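Local coordinates for protein beta-porphyranase B (Bacteroides plebeius, PDB 4AWD) that hydrolyses the sulfated red-algal polysaccharide porphyran at beta-D-galactopyranose-(1->4)-alpha-L-galactopyranose-6-sulfate linkages, at residues L63-W75 and A120-H132. Residues are numbered along the deposited sequence; the frame is centred on the assembly and turned at random.
Sequences LNAAKWHAKSPYW and AGGAVASVKNQAH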
loop_
_atom_site.group_PDB
_atom_site.type_symbol
_atom_site.label_atom_id
_atom_site.label_comp_id
_atom_site.label_asym_id
_atom_site.label_seq_id
_atom_site.Cartn_x
_atom_site.Cartn_y
_atom_site.Cartn_z
ATOM N N LEU A 63 -0.601 -18.930 2.342
ATOM C CA LEU A 63 0.265 -17.892 1.814
ATOM C C LEU A 63 1.579 -18.526 1.356
ATOM O O LEU A 63 2.143 -19.402 2.033
ATOM C CB LEU A 63 0.504 -16.785 2.864
ATOM C CG LEU A 63 1.339 -15.559 2.451
ATOM C CD1 LEU A 63 0.550 -14.587 1.633
ATOM C CD2 LEU A 63 1.910 -14.854 3.673
ATOM N N ASN A 64 2.040 -18.109 0.184
ATOM C CA ASN A 64 3.270 -18.624 -0.373
ATOM C C ASN A 64 4.446 -17.965 0.322
ATOM O O ASN A 64 4.797 -16.819 0.031
ATOM C CB ASN A 64 3.297 -18.371 -1.872
ATOM C CG ASN A 64 4.525 -18.949 -2.554
ATOM O OD1 ASN A 64 5.432 -19.493 -1.913
ATOM N ND2 ASN A 64 4.557 -18.828 -3.877
ATOM N N ALA A 65 5.043 -18.700 1.250
ATOM C CA ALA A 65 6.103 -18.178 2.092
ATOM C C ALA A 65 7.396 -17.929 1.316
ATOM O O ALA A 65 8.285 -17.239 1.800
ATOM C CB ALA A 65 6.336 -19.110 3.314
ATOM N N ALA A 66 7.504 -18.466 0.105
ATOM C CA ALA A 66 8.656 -18.120 -0.744
ATOM C C ALA A 66 8.564 -16.683 -1.275
ATOM O O ALA A 66 9.583 -16.017 -1.437
ATOM C CB ALA A 66 8.821 -19.111 -1.901
ATOM N N LYS A 67 7.338 -16.218 -1.518
ATOM C CA LYS A 67 7.072 -14.917 -2.145
ATOM C C LYS A 67 6.705 -13.784 -1.164
ATOM O O LYS A 67 6.912 -12.602 -1.473
ATOM C CB LYS A 67 5.929 -15.065 -3.160
ATOM C CG LYS A 67 5.818 -13.926 -4.175
ATOM C CD LYS A 67 4.764 -14.237 -5.240
ATOM C CE LYS A 67 5.200 -15.352 -6.204
ATOM N NZ LYS A 67 4.078 -15.661 -7.167
ATOM N N TRP A 68 6.137 -14.144 -0.011
ATOM C CA TRP A 68 5.577 -13.150 0.918
ATOM C C TRP A 68 6.053 -13.317 2.350
ATOM O O TRP A 68 6.208 -14.432 2.827
ATOM C CB TRP A 68 4.036 -13.190 0.919
ATOM C CG TRP A 68 3.434 -13.093 -0.418
ATOM C CD1 TRP A 68 2.890 -14.109 -1.136
ATOM C CD2 TRP A 68 3.307 -11.915 -1.231
ATOM N NE1 TRP A 68 2.420 -13.640 -2.338
ATOM C CE2 TRP A 68 2.676 -12.300 -2.427
ATOM C CE3 TRP A 68 3.664 -10.573 -1.060
ATOM C CZ2 TRP A 68 2.399 -11.395 -3.457
ATOM C CZ3 TRP A 68 3.378 -9.672 -2.080
ATOM C CH2 TRP A 68 2.753 -10.092 -3.261
ATOM N N HIS A 69 6.260 -12.201 3.032
ATOM C CA HIS A 69 6.372 -12.198 4.492
ATOM C C HIS A 69 4.988 -11.934 5.078
ATOM O O HIS A 69 4.423 -10.854 4.842
ATOM C CB HIS A 69 7.309 -11.092 4.965
ATOM C CG HIS A 69 8.738 -11.276 4.557
ATOM N ND1 HIS A 69 9.540 -12.272 5.073
ATOM C CD2 HIS A 69 9.528 -10.547 3.734
ATOM C CE1 HIS A 69 10.755 -12.162 4.568
ATOM N NE2 HIS A 69 10.772 -11.128 3.749
ATOM N N ALA A 70 4.451 -12.898 5.831
ATOM C CA ALA A 70 3.134 -12.747 6.497
ATOM C C ALA A 70 3.149 -11.606 7.512
ATOM O O ALA A 70 2.154 -10.875 7.653
ATOM C CB ALA A 70 2.698 -14.056 7.182
ATOM N N LYS A 71 4.265 -11.485 8.231
ATOM C CA LYS A 71 4.542 -10.317 9.041
ATOM C C LYS A 71 5.728 -9.555 8.455
ATOM O O LYS A 71 6.882 -10.005 8.526
ATOM C CB LYS A 71 4.820 -10.703 10.493
ATOM C CG LYS A 71 4.776 -9.520 11.449
ATOM C CD LYS A 71 5.803 -9.671 12.571
ATOM C CE LYS A 71 5.492 -8.791 13.798
ATOM N NZ LYS A 71 5.240 -7.363 13.468
ATOM N N SER A 72 5.436 -8.395 7.878
ATOM C CA SER A 72 6.478 -7.557 7.282
ATOM C C SER A 72 7.655 -7.349 8.234
ATOM O O SER A 72 7.458 -6.978 9.386
ATOM C CB SER A 72 5.908 -6.196 6.888
ATOM O OG SER A 72 6.952 -5.263 6.663
ATOM N N PRO A 73 8.886 -7.574 7.754
ATOM C CA PRO A 73 10.073 -7.256 8.566
ATOM C C PRO A 73 10.408 -5.756 8.583
ATOM O O PRO A 73 11.315 -5.330 9.300
ATOM C CB PRO A 73 11.186 -8.006 7.848
ATOM C CG PRO A 73 10.756 -8.054 6.419
ATOM C CD PRO A 73 9.241 -8.091 6.420
ATOM N N TYR A 74 9.678 -4.960 7.807
ATOM C CA TYR A 74 10.037 -3.555 7.598
ATOM C C TYR A 74 9.303 -2.572 8.513
ATOM O O TYR A 74 9.881 -1.596 8.968
ATOM C CB TYR A 74 9.824 -3.180 6.134
ATOM C CG TYR A 74 10.585 -4.070 5.148
ATOM C CD1 TYR A 74 11.983 -4.086 5.122
ATOM C CD2 TYR A 74 9.899 -4.876 4.226
ATOM C CE1 TYR A 74 12.672 -4.879 4.215
ATOM C CE2 TYR A 74 10.577 -5.661 3.313
ATOM C CZ TYR A 74 11.962 -5.657 3.306
ATOM O OH TYR A 74 12.641 -6.433 2.401
ATOM N N TRP A 75 8.028 -2.841 8.760
ATOM C CA TRP A 75 7.223 -2.078 9.679
ATOM C C TRP A 75 6.785 -3.063 10.756
ATOM O O TRP A 75 5.767 -3.752 10.629
ATOM C CB TRP A 75 6.028 -1.479 8.945
ATOM C CG TRP A 75 5.295 -0.426 9.708
ATOM C CD1 TRP A 75 5.557 0.001 10.979
ATOM C CD2 TRP A 75 4.143 0.304 9.265
ATOM N NE1 TRP A 75 4.656 0.967 11.348
ATOM C CE2 TRP A 75 3.775 1.177 10.317
ATOM C CE3 TRP A 75 3.395 0.323 8.075
ATOM C CZ2 TRP A 75 2.686 2.051 10.225
ATOM C CZ3 TRP A 75 2.306 1.195 7.983
ATOM C CH2 TRP A 75 1.964 2.046 9.061
ATOM N N ALA A 120 -4.837 -5.741 16.773
ATOM C CA ALA A 120 -3.907 -6.371 15.854
ATOM C C ALA A 120 -4.447 -6.351 14.426
ATOM O O ALA A 120 -5.593 -6.754 14.166
ATOM C CB ALA A 120 -3.558 -7.779 16.312
ATOM N N GLY A 121 -3.618 -5.844 13.514
ATOM C CA GLY A 121 -3.877 -5.957 12.074
ATOM C C GLY A 121 -2.839 -6.821 11.381
ATOM O O GLY A 121 -2.174 -7.641 12.016
ATOM N N GLY A 122 -2.693 -6.619 10.075
ATOM C CA GLY A 122 -1.727 -7.358 9.266
ATOM C C GLY A 122 -0.857 -6.451 8.418
ATOM O O GLY A 122 -1.310 -5.427 7.930
ATOM N N ALA A 123 0.406 -6.829 8.268
ATOM C CA ALA A 123 1.315 -6.172 7.345
ATOM C C ALA A 123 2.076 -7.227 6.561
ATOM O O ALA A 123 2.983 -7.888 7.110
ATOM C CB ALA A 123 2.282 -5.280 8.082
ATOM N N VAL A 124 1.696 -7.384 5.292
ATOM C CA VAL A 124 2.370 -8.312 4.357
ATOM C C VAL A 124 3.404 -7.577 3.489
ATOM O O VAL A 124 3.125 -6.512 2.954
ATOM C CB VAL A 124 1.338 -9.018 3.441
ATOM C CG1 VAL A 124 2.009 -9.975 2.499
ATOM C CG2 VAL A 124 0.322 -9.762 4.263
ATOM N N ALA A 125 4.588 -8.156 3.344
ATOM C CA ALA A 125 5.614 -7.613 2.458
ATOM C C ALA A 125 6.079 -8.683 1.495
ATOM O O ALA A 125 6.306 -9.833 1.897
ATOM C CB ALA A 125 6.801 -7.080 3.261
ATOM N N SER A 126 6.222 -8.333 0.224
ATOM C CA SER A 126 6.898 -9.241 -0.702
ATOM C C SER A 126 8.327 -9.513 -0.221
ATOM O O SER A 126 8.976 -8.658 0.400
ATOM C CB SER A 126 6.879 -8.713 -2.148
ATOM O OG SER A 126 7.412 -7.390 -2.257
ATOM N N VAL A 127 8.788 -10.732 -0.476
ATOM C CA VAL A 127 10.136 -11.145 -0.105
ATOM C C VAL A 127 11.162 -10.379 -0.945
ATOM O O VAL A 127 12.151 -9.884 -0.431
ATOM C CB VAL A 127 10.316 -12.686 -0.249
ATOM C CG1 VAL A 127 11.792 -13.083 -0.284
ATOM C CG2 VAL A 127 9.614 -13.375 0.887
ATOM N N LYS A 128 10.890 -10.266 -2.234
ATOM C CA LYS A 128 11.789 -9.583 -3.121
ATOM C C LYS A 128 11.474 -8.101 -3.073
ATOM O O LYS A 128 10.343 -7.707 -2.773
ATOM C CB LYS A 128 11.682 -10.154 -4.531
ATOM C CG LYS A 128 12.177 -11.596 -4.661
ATOM C CD LYS A 128 12.751 -11.776 -6.052
ATOM C CE LYS A 128 12.937 -13.222 -6.469
ATOM N NZ LYS A 128 13.558 -13.263 -7.851
ATOM N N ASN A 129 12.485 -7.280 -3.336
ATOM C CA ASN A 129 12.333 -5.845 -3.257
ATOM C C ASN A 129 12.846 -5.119 -4.506
ATOM O O ASN A 129 13.391 -4.025 -4.414
ATOM C CB ASN A 129 13.047 -5.331 -2.004
ATOM C CG ASN A 129 14.525 -5.649 -2.010
ATOM O OD1 ASN A 129 15.050 -6.149 -3.004
ATOM N ND2 ASN A 129 15.202 -5.384 -0.895
ATOM N N GLN A 130 12.642 -5.721 -5.669
ATOM C CA GLN A 130 13.147 -5.163 -6.925
ATOM C C GLN A 130 12.015 -4.821 -7.886
ATOM O O GLN A 130 12.202 -4.855 -9.121
ATOM C CB GLN A 130 14.117 -6.151 -7.594
ATOM C CG GLN A 130 15.345 -6.504 -6.749
ATOM C CD GLN A 130 16.230 -5.299 -6.520
ATOM O OE1 GLN A 130 16.788 -4.748 -7.464
ATOM N NE2 GLN A 130 16.355 -4.874 -5.260
ATOM N N ALA A 131 10.838 -4.512 -7.339
ATOM C CA ALA A 131 9.725 -4.075 -8.183
ATOM C C ALA A 131 10.005 -2.643 -8.596
ATOM O O ALA A 131 10.151 -1.777 -7.739
ATOM C CB ALA A 131 8.410 -4.170 -7.445
ATOM N N HIS A 132 10.132 -2.408 -9.906
ATOM C CA HIS A 132 10.379 -1.059 -10.423
ATOM C C HIS A 132 9.323 -0.678 -11.459
ATOM O O HIS A 132 8.147 -1.030 -11.293
ATOM C CB HIS A 132 11.803 -0.913 -10.994
ATOM C CG HIS A 132 12.417 0.434 -10.740
ATOM N ND1 HIS A 132 13.770 0.667 -10.839
ATOM C CD2 HIS A 132 11.865 1.608 -10.343
ATOM C CE1 HIS A 132 14.023 1.930 -10.540
ATOM N NE2 HIS A 132 12.885 2.520 -10.227
HETATM O O HOH W 1 8.498 -11.515 -3.705
HETATM O O HOH W 2 13.339 -10.416 2.117
HETATM O O HOH W 3 1.298 -9.208 9.287
HETATM O O HOH W 4 11.432 -7.416 0.483
HETATM O O HOH W 5 14.292 -4.144 1.272
#
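H69 and V127 meet where the short strand 68-69 runs antiparallel to strand 117-126 in the beta-jelly-roll of this GH16 enzyme. The two side chains cross at about a right angle, and V127 CG2 lies 3.9 Å from the centroid of the H69 imidazole, a CH-pi contact over one face; P73 CG covers the opposite face, offset toward the rim. With H69 CG beside its own backbone N (chi1 -66°), the ring is placed between V127 and P73, and H69 NE2 is 3.1 Å from water 2, which also donates to V127 O. The backbones join through hydrogen bonds from H69 N to A125 O and A125 N to H69 O, with V127 N to K67 O just beyond and S72 N to A123 O (2.6 Å) at the other end.

W68 turns to the other side of the strand. Its six-membered ring lies obliquely against S126, with CZ3 3.6 Å from S126 CB, and CE3 is 4.0 Å from V124 CG1, while NE1 is held by D56. S126 OG donates to K128 O and is also bonded to I282 N.

After H69 the chain curls back over A125, whose methyl group packs against S72 CB at 3.8 Å and meets the edge of the Y74 ring at CD2. Within this curl S72 to Y74 form an ST turn, S72 OG accepting from Y74 N, and H283 is its partner on the adjoining strand 281-285. It leads directly to W75, a probable substrate-binding residue by analogy with related enzymes. P73 CG sits over the centre of the Y74 ring, and at that ring's edge water 4 lies 2.5 Å from Y74 OH and donates to both S126 O and V127 O.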